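Local coordinates for protein male-specific lethal-3 (Drosophila melanogaster, PDB 3M9Q) that recognises a methylated histone H3 tail through this chromodomain and serves the MSL acetyltransferase complex in dosage compensation of the male X chromosome, at residues A[45-50]-A[59-64]; A[23-28]-A[41-46]. The protein carries 1 engineered substitution. All coordinates share one frame; numbering follows the deposited sequence.

Contact 1: A[45-50]-A[59-64]; sequences LNVFER and YEYKIH
Phe-48 and Glu-60 pair by two backbone hydrogen bonds, Phe-48 N to Glu-60 O and Glu-60 N to Phe-48 O, both 2.9 Å, within the antiparallel hairpin of strands 39-51 and 57-65. At the other end the ladder slips by one residue: Leu-45 and Asn-46 both face Lys-62 in a classic beta bulge. Lys-62 O therefore takes a short bond from Leu-45 N (2.7 Å) and a weak one from Asn-46 N (3.4 Å), while Lys-62 N donates to Asn-46 O. A water lies within hydrogen-bonding distance of Asn-46 OD1 and Glu-60 O (2.9 Å from the latter), and may give this carbonyl a second donor in addition to Phe-48 N.

Side-chain charges are matched nearer the turn. Arg-50 bends at chi3 (61°) so that NH1 reaches Glu-60 OE2 at 2.7 Å; the oxygen lies close to the guanidinium plane, yet the nitrogen stands above the carboxylate plane. On the other face of the sheet, Tyr-59 OH donates to the anti lone pair of Glu-49 OE1 at 2.5 Å, and Arg-57 adds a long, weak ion pair. Val-47, a branched residue well suited to a strand, lays CG1 against Tyr-61 CE1 (3.8 Å), and the Tyr-61 hydroxyl bonds to Leu-19 N. Near the turn, then, two polar pairs tie the strands, and the short phenol-carboxylate bond is likely to stabilise the negative charge of Glu-49 and fix its carboxylate's rotation.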
loop_
_atom_site.group_PDB
_atom_site.type_symbol
_atom_site.label_atom_id
_atom_site.label_comp_id
_atom_site.label_asym_id
_atom_site.label_seq_id
_atom_site.Cartn_x
_atom_site.Cartn_y
_atom_site.Cartn_z
ATOM N N LEU A 45 -9.074 0.010 -4.190
ATOM C CA LEU A 45 -10.069 0.016 -5.267
ATOM C C LEU A 45 -10.438 -1.375 -5.733
ATOM O O LEU A 45 -11.558 -1.605 -6.172
ATOM C CB LEU A 45 -9.534 0.797 -6.462
ATOM C CG LEU A 45 -9.208 2.265 -6.204
ATOM C CD1 LEU A 45 -8.696 2.898 -7.498
ATOM C CD2 LEU A 45 -10.438 2.991 -5.653
ATOM N N ASN A 46 -9.483 -2.291 -5.656
ATOM C CA ASN A 46 -9.663 -3.653 -6.173
ATOM C C ASN A 46 -8.598 -4.555 -5.611
ATOM O O ASN A 46 -7.475 -4.130 -5.390
ATOM C CB ASN A 46 -9.581 -3.671 -7.707
ATOM C CG ASN A 46 -9.936 -5.015 -8.298
ATOM O OD1 ASN A 46 -9.084 -5.702 -8.881
ATOM N ND2 ASN A 46 -11.185 -5.405 -8.147
ATOM N N VAL A 47 -8.974 -5.808 -5.407
ATOM C CA VAL A 47 -8.043 -6.871 -5.020
ATOM C C VAL A 47 -8.118 -7.999 -6.049
ATOM O O VAL A 47 -9.153 -8.645 -6.220
ATOM C CB VAL A 47 -8.361 -7.416 -3.604
ATOM C CG1 VAL A 47 -7.311 -8.447 -3.167
ATOM C CG2 VAL A 47 -8.452 -6.273 -2.593
ATOM N N PHE A 48 -7.010 -8.211 -6.739
ATOM C CA PHE A 48 -6.933 -9.167 -7.845
ATOM C C PHE A 48 -6.014 -10.321 -7.500
ATOM O O PHE A 48 -4.839 -10.129 -7.189
ATOM C CB PHE A 48 -6.444 -8.448 -9.105
ATOM C CG PHE A 48 -6.351 -9.317 -10.333
ATOM C CD1 PHE A 48 -7.336 -10.238 -10.647
ATOM C CD2 PHE A 48 -5.294 -9.162 -11.202
ATOM C CE1 PHE A 48 -7.239 -11.011 -11.798
ATOM C CE2 PHE A 48 -5.198 -9.929 -12.344
ATOM C CZ PHE A 48 -6.166 -10.851 -12.641
ATOM N N GLU A 49 -6.578 -11.518 -7.561
ATOM C CA GLU A 49 -5.849 -12.760 -7.284
ATOM C C GLU A 49 -5.193 -13.275 -8.546
ATOM O O GLU A 49 -5.845 -13.440 -9.574
ATOM C CB GLU A 49 -6.805 -13.816 -6.739
ATOM C CG GLU A 49 -6.153 -15.095 -6.269
ATOM C CD GLU A 49 -7.176 -16.021 -5.664
ATOM O OE1 GLU A 49 -7.247 -16.106 -4.433
ATOM O OE2 GLU A 49 -7.969 -16.636 -6.420
ATOM N N ARG A 50 -3.896 -13.532 -8.443
ATOM C CA ARG A 50 -3.077 -14.040 -9.546
ATOM C C ARG A 50 -2.250 -15.217 -9.069
ATOM O O ARG A 50 -2.082 -15.423 -7.879
ATOM C CB ARG A 50 -2.128 -12.945 -10.050
ATOM C CG ARG A 50 -2.816 -11.659 -10.480
ATOM C CD ARG A 50 -1.816 -10.688 -11.068
ATOM N NE ARG A 50 -1.166 -11.244 -12.250
ATOM C CZ ARG A 50 -0.061 -10.750 -12.799
ATOM N NH1 ARG A 50 0.524 -9.689 -12.272
ATOM N NH2 ARG A 50 0.459 -11.321 -13.873
ATOM N N TYR A 59 -1.549 -11.399 -4.523
ATOM C CA TYR A 59 -2.606 -10.386 -4.648
ATOM C C TYR A 59 -2.065 -9.047 -5.104
ATOM O O TYR A 59 -1.051 -8.566 -4.617
ATOM C CB TYR A 59 -3.396 -10.266 -3.330
ATOM C CG TYR A 59 -4.072 -11.575 -3.052
ATOM C CD1 TYR A 59 -5.331 -11.853 -3.573
ATOM C CD2 TYR A 59 -3.413 -12.578 -2.355
ATOM C CE1 TYR A 59 -5.929 -13.084 -3.377
ATOM C CE2 TYR A 59 -3.999 -13.816 -2.164
ATOM C CZ TYR A 59 -5.255 -14.062 -2.676
ATOM O OH TYR A 59 -5.823 -15.300 -2.486
ATOM N N GLU A 60 -2.763 -8.476 -6.075
ATOM C CA GLU A 60 -2.485 -7.135 -6.570
ATOM C C GLU A 60 -3.564 -6.209 -6.063
ATOM O O GLU A 60 -4.744 -6.399 -6.346
ATOM C CB GLU A 60 -2.485 -7.099 -8.093
ATOM C CG GLU A 60 -1.323 -7.786 -8.729
ATOM C CD GLU A 60 -1.206 -7.466 -10.204
ATOM O OE1 GLU A 60 -2.219 -7.074 -10.828
ATOM O OE2 GLU A 60 -0.091 -7.606 -10.730
ATOM N N TYR A 61 -3.139 -5.202 -5.309
ATOM C CA TYR A 61 -4.043 -4.232 -4.705
ATOM C C TYR A 61 -4.001 -2.943 -5.486
ATOM O O TYR A 61 -3.018 -2.210 -5.441
ATOM C CB TYR A 61 -3.643 -3.981 -3.246
ATOM C CG TYR A 61 -3.624 -5.241 -2.401
ATOM C CD1 TYR A 61 -4.754 -5.657 -1.704
ATOM C CD2 TYR A 61 -2.488 -6.032 -2.318
ATOM C CE1 TYR A 61 -4.748 -6.818 -0.939
ATOM C CE2 TYR A 61 -2.474 -7.190 -1.553
ATOM C CZ TYR A 61 -3.607 -7.584 -0.872
ATOM O OH TYR A 61 -3.607 -8.732 -0.106
ATOM N N LYS A 62 -5.057 -2.681 -6.239
ATOM C CA LYS A 62 -5.184 -1.393 -6.916
ATOM C C LYS A 62 -5.619 -0.366 -5.892
ATOM O O LYS A 62 -6.638 -0.538 -5.219
ATOM C CB LYS A 62 -6.180 -1.434 -8.079
ATOM C CG LYS A 62 -6.112 -0.153 -8.917
ATOM C CD LYS A 62 -7.119 -0.076 -10.039
ATOM C CE LYS A 62 -6.895 1.203 -10.834
ATOM N NZ LYS A 62 -7.744 1.282 -12.053
ATOM N N ILE A 63 -4.829 0.690 -5.775
ATOM C CA ILE A 63 -5.098 1.731 -4.794
ATOM C C ILE A 63 -5.176 3.121 -5.391
ATOM O O ILE A 63 -4.598 3.424 -6.432
ATOM C CB ILE A 63 -4.074 1.713 -3.636
ATOM C CG1 ILE A 63 -2.666 2.050 -4.132
ATOM C CG2 ILE A 63 -4.108 0.373 -2.884
ATOM C CD1 ILE A 63 -1.646 2.200 -2.984
ATOM N N HIS A 64 -5.944 3.937 -4.687
ATOM C CA HIS A 64 -6.111 5.361 -4.938
ATOM C C HIS A 64 -5.431 6.144 -3.824
ATOM O O HIS A 64 -5.582 5.833 -2.648
ATOM C CB HIS A 64 -7.607 5.703 -4.957
ATOM C CG HIS A 64 -7.891 7.164 -5.109
ATOM N ND1 HIS A 64 -7.764 7.809 -6.319
ATOM C CD2 HIS A 64 -8.280 8.109 -4.218
ATOM C CE1 HIS A 64 -8.067 9.086 -6.169
ATOM N NE2 HIS A 64 -8.390 9.293 -4.905
HETATM O O HOH W 1 -6.225 -4.974 -8.429
#

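Contact 2: A[23-28]-A[41-46]; sequences GEIVLC and TSKVLN
Val-26 and Ser-42 form the hydrogen-bonded pair at the heart of this antiparallel hairpin, part of the strongly curved sheet of the chromodomain. Val-26 N donates to Ser-42 O from above the carbonyl plane, whereas Ser-42 N meets Val-26 O at 2.8 Å, nearly along the C=O axis. Two further bonds, Val-44 N to Glu-24 O and Gly-23 N to Val-44 O, carry the pairing past the start of strand 25-29. With phi at 94°, Gly-23 adopts a conformation in which a CB would collide with the preceding carbonyl oxygen, so glycine suits the place.

The tight side is the buried one. Val-26 CG1 crosses Val-44 CG2 at about a right angle, 3.9 Å away, and Leu-81 and Phe-20 also touch Val-26. Ser-42, small enough to pack against Ile-63 and Phe-65 of strand 57-65, turns its hydroxyl back to Tyr-40 O, which satisfies it inside the core.

On the opposite face the Ile-25 end is looser, and the extended chain of Lys-43 runs out from it, exposed. Ile-25 sets CG2 anti to its backbone N, bringing that methyl to 3.8 Å from Thr-41 CG2, while CD1 lies 4.1 Å from Lys-43 CB. Replacing Ile-25 with an alanine would probably open a gap beside Thr-41 CG2 and uncover the aliphatic base of Lys-43. At the other end Leu-27, buried against Asn-88 and Gln-92 of helix 86-100, lies alongside Thr-41, whose OG1 bonds to Gln-92. Back on the buried face, Cys-28 CB rests 3.6 Å from Ser-42 OG.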
loop_
_atom_site.group_PDB
_atom_site.type_symbol
_atom_site.label_atom_id
_atom_site.label_comp_id
_atom_site.label_asym_id
_atom_site.label_seq_id
_atom_site.Cartn_x
_atom_site.Cartn_y
_atom_site.Cartn_z
ATOM N N GLY A 23 -12.310 -0.971 -0.555
ATOM C CA GLY A 23 -12.897 0.095 0.248
ATOM C C GLY A 23 -12.085 0.469 1.467
ATOM O O GLY A 23 -12.307 1.511 2.064
ATOM N N GLU A 24 -11.146 -0.387 1.844
ATOM C CA GLU A 24 -10.318 -0.146 3.039
ATOM C C GLU A 24 -9.380 1.034 2.854
ATOM O O GLU A 24 -8.809 1.229 1.780
ATOM C CB GLU A 24 -9.495 -1.397 3.356
ATOM C CG GLU A 24 -8.848 -1.391 4.718
ATOM C CD GLU A 24 -8.120 -2.676 5.039
ATOM O OE1 GLU A 24 -8.097 -3.599 4.201
ATOM O OE2 GLU A 24 -7.563 -2.779 6.148
ATOM N N ILE A 25 -9.222 1.810 3.916
ATOM C CA ILE A 25 -8.185 2.837 3.971
ATOM C C ILE A 25 -6.916 2.174 4.475
ATOM O O ILE A 25 -6.924 1.496 5.499
ATOM C CB ILE A 25 -8.557 4.017 4.895
ATOM C CG1 ILE A 25 -9.885 4.654 4.474
ATOM C CG2 ILE A 25 -7.437 5.061 4.887
ATOM C CD1 ILE A 25 -9.940 5.110 3.028
ATOM N N VAL A 26 -5.842 2.354 3.721
ATOM C CA VAL A 26 -4.538 1.759 4.024
ATOM C C VAL A 26 -3.452 2.810 3.854
ATOM O O VAL A 26 -3.666 3.846 3.228
ATOM C CB VAL A 26 -4.252 0.541 3.108
ATOM C CG1 VAL A 26 -5.313 -0.551 3.307
ATOM C CG2 VAL A 26 -4.161 0.971 1.631
ATOM N N LEU A 27 -2.287 2.553 4.420
ATOM C CA LEU A 27 -1.160 3.460 4.272
ATOM C C LEU A 27 -0.127 2.784 3.381
ATOM O O LEU A 27 0.243 1.634 3.616
ATOM C CB LEU A 27 -0.574 3.829 5.637
ATOM C CG LEU A 27 -1.606 4.300 6.675
ATOM C CD1 LEU A 27 -0.931 4.655 7.998
ATOM C CD2 LEU A 27 -2.469 5.465 6.187
ATOM N N CYS A 28 0.310 3.485 2.349
ATOM C CA CYS A 28 1.182 2.912 1.325
ATOM C C CYS A 28 2.549 3.574 1.337
ATOM O O CYS A 28 2.663 4.790 1.256
ATOM C CB CYS A 28 0.558 3.106 -0.064
ATOM S SG CYS A 28 1.488 2.336 -1.423
ATOM N N THR A 41 -1.749 8.023 2.620
ATOM C CA THR A 41 -3.103 7.555 2.928
ATOM C C THR A 41 -3.810 7.217 1.626
ATOM O O THR A 41 -3.877 8.027 0.706
ATOM C CB THR A 41 -3.875 8.622 3.705
ATOM O OG1 THR A 41 -3.065 9.043 4.814
ATOM C CG2 THR A 41 -5.210 8.098 4.203
ATOM N N SER A 42 -4.297 5.987 1.555
ATOM C CA SER A 42 -4.795 5.405 0.312
ATOM C C SER A 42 -6.082 4.621 0.532
ATOM O O SER A 42 -6.422 4.254 1.650
ATOM C CB SER A 42 -3.729 4.461 -0.258
ATOM O OG SER A 42 -2.466 5.103 -0.378
ATOM N N LYS A 43 -6.788 4.368 -0.559
ATOM C CA LYS A 43 -8.030 3.598 -0.549
ATOM C C LYS A 43 -7.906 2.449 -1.531
ATOM O O LYS A 43 -7.499 2.643 -2.675
ATOM C CB LYS A 43 -9.204 4.501 -0.946
ATOM C CG LYS A 43 -10.570 3.817 -1.034
ATOM C CD LYS A 43 -11.625 4.793 -1.549
ATOM C CE LYS A 43 -13.020 4.201 -1.609
ATOM N NZ LYS A 43 -13.983 5.190 -2.192
ATOM N N VAL A 44 -8.280 1.257 -1.095
ATOM C CA VAL A 44 -8.209 0.074 -1.948
ATOM C C VAL A 44 -9.397 0.064 -2.905
ATOM O O VAL A 44 -10.563 0.089 -2.501
ATOM C CB VAL A 44 -8.172 -1.228 -1.127
ATOM C CG1 VAL A 44 -8.123 -2.455 -2.047
ATOM C CG2 VAL A 44 -6.985 -1.218 -0.155
ATOM N N LEU A 45 -9.074 0.010 -4.190
ATOM C CA LEU A 45 -10.069 0.016 -5.267
ATOM C C LEU A 45 -10.438 -1.375 -5.733
ATOM O O LEU A 45 -11.558 -1.605 -6.172
ATOM C CB LEU A 45 -9.534 0.797 -6.462
ATOM C CG LEU A 45 -9.208 2.265 -6.204
ATOM C CD1 LEU A 45 -8.696 2.898 -7.498
ATOM C CD2 LEU A 45 -10.438 2.991 -5.653
ATOM N N ASN A 46 -9.483 -2.291 -5.656
ATOM C CA ASN A 46 -9.663 -3.653 -6.173
ATOM C C ASN A 46 -8.598 -4.555 -5.611
ATOM O O ASN A 46 -7.475 -4.130 -5.390
ATOM C CB ASN A 46 -9.581 -3.671 -7.707
ATOM C CG ASN A 46 -9.936 -5.015 -8.298
ATOM O OD1 ASN A 46 -9.084 -5.702 -8.881
ATOM N ND2 ASN A 46 -11.185 -5.405 -8.147
#

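Strand 39-51 is common to both contacts, and their centres lie 10 Å apart. Along the chain come 23-28, then 41-46, then 45-50 and 59-64, with Leu-45 and Asn-46 belonging to both pairings. The long strand has 25-29 along one edge, near its first half, and 57-65 along the other, making two successive hairpins. They meet directly: His-64 O probably accepts a hydrogen bond from Lys-43 N, and Ile-63 CD1 packs on Cys-28 SG. Because strand 39-51 runs through both hairpins, both contacts lie in one antiparallel sheet of this histone-reading chromodomain.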